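Local coordinates for CAG pathogenicity island protein 13 (Helicobacter pylori, PDB 2G3V) that is of unknown function but is encoded in the cag pathogenicity island, and so is probably linked to its type IV secretion system, at residues I80-F85 with M139-E144. Numbering follows the deposited sequence.
Sequences IGVDKF and MDSQIE
The side chain of Lys84 in helix 82-105 crosses that of Asp140 in helix 136-149 at about a right angle, and its ammonium bonds to neither Asp140 nor Glu144. Lys84 NZ lies 4.4 Å from Asp140 OD1, beyond salt-bridge length, and its distance to Glu144 OE1 is equally long. What touches is the aliphatic chain: Lys84 CE sits 3.3 Å from Asp140 OD1, and Lys84 CG packs 3.6 Å from Ile143 CG2. With bends at chi3 (-60°) and chi4 (-65°), the ammonium ends beyond the Asp140 carboxylate, slightly nearer Glu144 than CE is. Asp140 OD1 also faces Ile80 CG1 at 3.7 Å, while OD2 has a long, weak ion pair with Arg137.

On the Phe85 side the contact is apolar. Ile143 CD1 stands over one face of the Phe85 ring, 3.9 Å from its centroid and 26° off the normal, a CH-pi contact displaced toward the rim. The selenium of selenomethionine Met139 lies at the edge of that ring, and Ile80 CD1 meets Met139 CG at 3.9 Å. Leu62 and Leu66 of helix 59-69 also touch Phe85.

No backbone bond links the segments; Glu144 O takes Thr148 OG1. Cohesion rests on apolar packing, and the charges probably add only diffuse attraction.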
loop_
_atom_site.group_PDB
_atom_site.type_symbol
_atom_site.label_atom_id
_atom_site.label_comp_id
_atom_site.label_asym_id
_atom_site.label_seq_id
_atom_site.Cartn_x
_atom_site.Cartn_y
_atom_site.Cartn_z
ATOM N N ILE A 80 -18.061 -11.542 7.773
ATOM C CA ILE A 80 -17.055 -10.596 8.237
ATOM C C ILE A 80 -17.615 -9.345 8.921
ATOM O O ILE A 80 -17.205 -9.011 10.022
ATOM C CB ILE A 80 -16.128 -10.212 7.062
ATOM C CG1 ILE A 80 -15.647 -11.491 6.368
ATOM C CG2 ILE A 80 -14.908 -9.439 7.559
ATOM C CD1 ILE A 80 -14.960 -11.279 5.032
ATOM N N GLY A 81 -18.547 -8.653 8.278
ATOM C CA GLY A 81 -19.114 -7.459 8.896
ATOM C C GLY A 81 -18.323 -6.182 8.656
ATOM O O GLY A 81 -17.092 -6.198 8.562
ATOM N N VAL A 82 -19.039 -5.068 8.567
ATOM C CA VAL A 82 -18.418 -3.775 8.328
ATOM C C VAL A 82 -17.452 -3.367 9.429
ATOM O O VAL A 82 -16.521 -2.591 9.199
ATOM C CB VAL A 82 -19.479 -2.678 8.197
ATOM C CG1 VAL A 82 -20.341 -2.944 6.993
ATOM C CG2 VAL A 82 -20.323 -2.615 9.471
ATOM N N ASP A 83 -17.680 -3.890 10.622
ATOM C CA ASP A 83 -16.845 -3.570 11.768
ATOM C C ASP A 83 -15.376 -3.966 11.608
ATOM O O ASP A 83 -14.476 -3.255 12.084
ATOM C CB ASP A 83 -17.444 -4.208 13.036
ATOM C CG ASP A 83 -18.056 -5.590 12.777
ATOM O OD1 ASP A 83 -17.306 -6.593 12.832
ATOM O OD2 ASP A 83 -19.285 -5.665 12.510
ATOM N N LYS A 84 -15.130 -5.087 10.933
ATOM C CA LYS A 84 -13.764 -5.557 10.733
ATOM C C LYS A 84 -13.116 -4.827 9.553
ATOM O O LYS A 84 -11.905 -4.581 9.533
ATOM C CB LYS A 84 -13.757 -7.073 10.483
ATOM C CG LYS A 84 -12.423 -7.750 10.788
ATOM C CD LYS A 84 -12.401 -9.205 10.368
ATOM C CE LYS A 84 -13.475 -10.035 11.061
ATOM N NZ LYS A 84 -13.254 -10.132 12.521
ATOM N N PHE A 85 -13.928 -4.487 8.561
ATOM C CA PHE A 85 -13.423 -3.780 7.392
ATOM C C PHE A 85 -12.976 -2.394 7.799
ATOM O O PHE A 85 -11.906 -1.939 7.405
ATOM C CB PHE A 85 -14.504 -3.681 6.316
ATOM C CG PHE A 85 -14.562 -4.871 5.428
ATOM C CD1 PHE A 85 -13.524 -5.130 4.532
ATOM C CD2 PHE A 85 -15.632 -5.746 5.487
ATOM C CE1 PHE A 85 -13.558 -6.251 3.701
ATOM C CE2 PHE A 85 -15.674 -6.860 4.665
ATOM C CZ PHE A 85 -14.633 -7.116 3.766
HETATM N N MSE A 139 -10.524 -12.956 2.320
HETATM C CA MSE A 139 -10.635 -11.607 2.858
HETATM C C MSE A 139 -10.490 -11.590 4.371
HETATM O O MSE A 139 -9.799 -10.741 4.923
HETATM C CB MSE A 139 -11.982 -10.991 2.449
HETATM C CG MSE A 139 -12.182 -9.519 2.847
HETATM SE SE MSE A 139 -11.003 -8.259 1.966
HETATM C CE MSE A 139 -11.805 -8.280 0.208
ATOM N N ASP A 140 -11.135 -12.537 5.039
ATOM C CA ASP A 140 -11.089 -12.587 6.485
ATOM C C ASP A 140 -9.695 -12.734 7.035
ATOM O O ASP A 140 -9.312 -12.018 7.953
ATOM C CB ASP A 140 -11.970 -13.724 7.006
ATOM C CG ASP A 140 -12.463 -13.474 8.420
ATOM O OD1 ASP A 140 -12.921 -12.335 8.704
ATOM O OD2 ASP A 140 -12.403 -14.414 9.245
ATOM N N SER A 141 -8.920 -13.662 6.486
ATOM C CA SER A 141 -7.562 -13.858 6.991
ATOM C C SER A 141 -6.627 -12.737 6.558
ATOM O O SER A 141 -5.679 -12.399 7.275
ATOM C CB SER A 141 -7.004 -15.218 6.564
ATOM O OG SER A 141 -6.998 -15.350 5.160
ATOM N N GLN A 142 -6.888 -12.159 5.390
ATOM C CA GLN A 142 -6.061 -11.072 4.914
ATOM C C GLN A 142 -6.237 -9.924 5.887
ATOM O O GLN A 142 -5.267 -9.281 6.284
ATOM C CB GLN A 142 -6.485 -10.652 3.503
ATOM C CG GLN A 142 -5.461 -9.764 2.784
ATOM C CD GLN A 142 -5.858 -9.428 1.360
ATOM O OE1 GLN A 142 -6.836 -8.714 1.129
ATOM N NE2 GLN A 142 -5.099 -9.941 0.391
ATOM N N ILE A 143 -7.481 -9.683 6.290
ATOM C CA ILE A 143 -7.794 -8.601 7.225
ATOM C C ILE A 143 -7.130 -8.889 8.575
ATOM O O ILE A 143 -6.550 -8.007 9.193
ATOM C CB ILE A 143 -9.329 -8.460 7.395
ATOM C CG1 ILE A 143 -9.949 -7.976 6.081
ATOM C CG2 ILE A 143 -9.656 -7.530 8.545
ATOM C CD1 ILE A 143 -11.463 -7.832 6.127
ATOM N N GLU A 144 -7.213 -10.134 9.023
ATOM C CA GLU A 144 -6.604 -10.527 10.289
ATOM C C GLU A 144 -5.085 -10.327 10.226
ATOM O O GLU A 144 -4.485 -9.709 11.110
ATOM C CB GLU A 144 -6.918 -11.995 10.581
ATOM C CG GLU A 144 -6.891 -12.345 12.069
ATOM C CD GLU A 144 -7.911 -11.534 12.874
ATOM O OE1 GLU A 144 -9.131 -11.646 12.592
ATOM O OE2 GLU A 144 -7.497 -10.780 13.784
#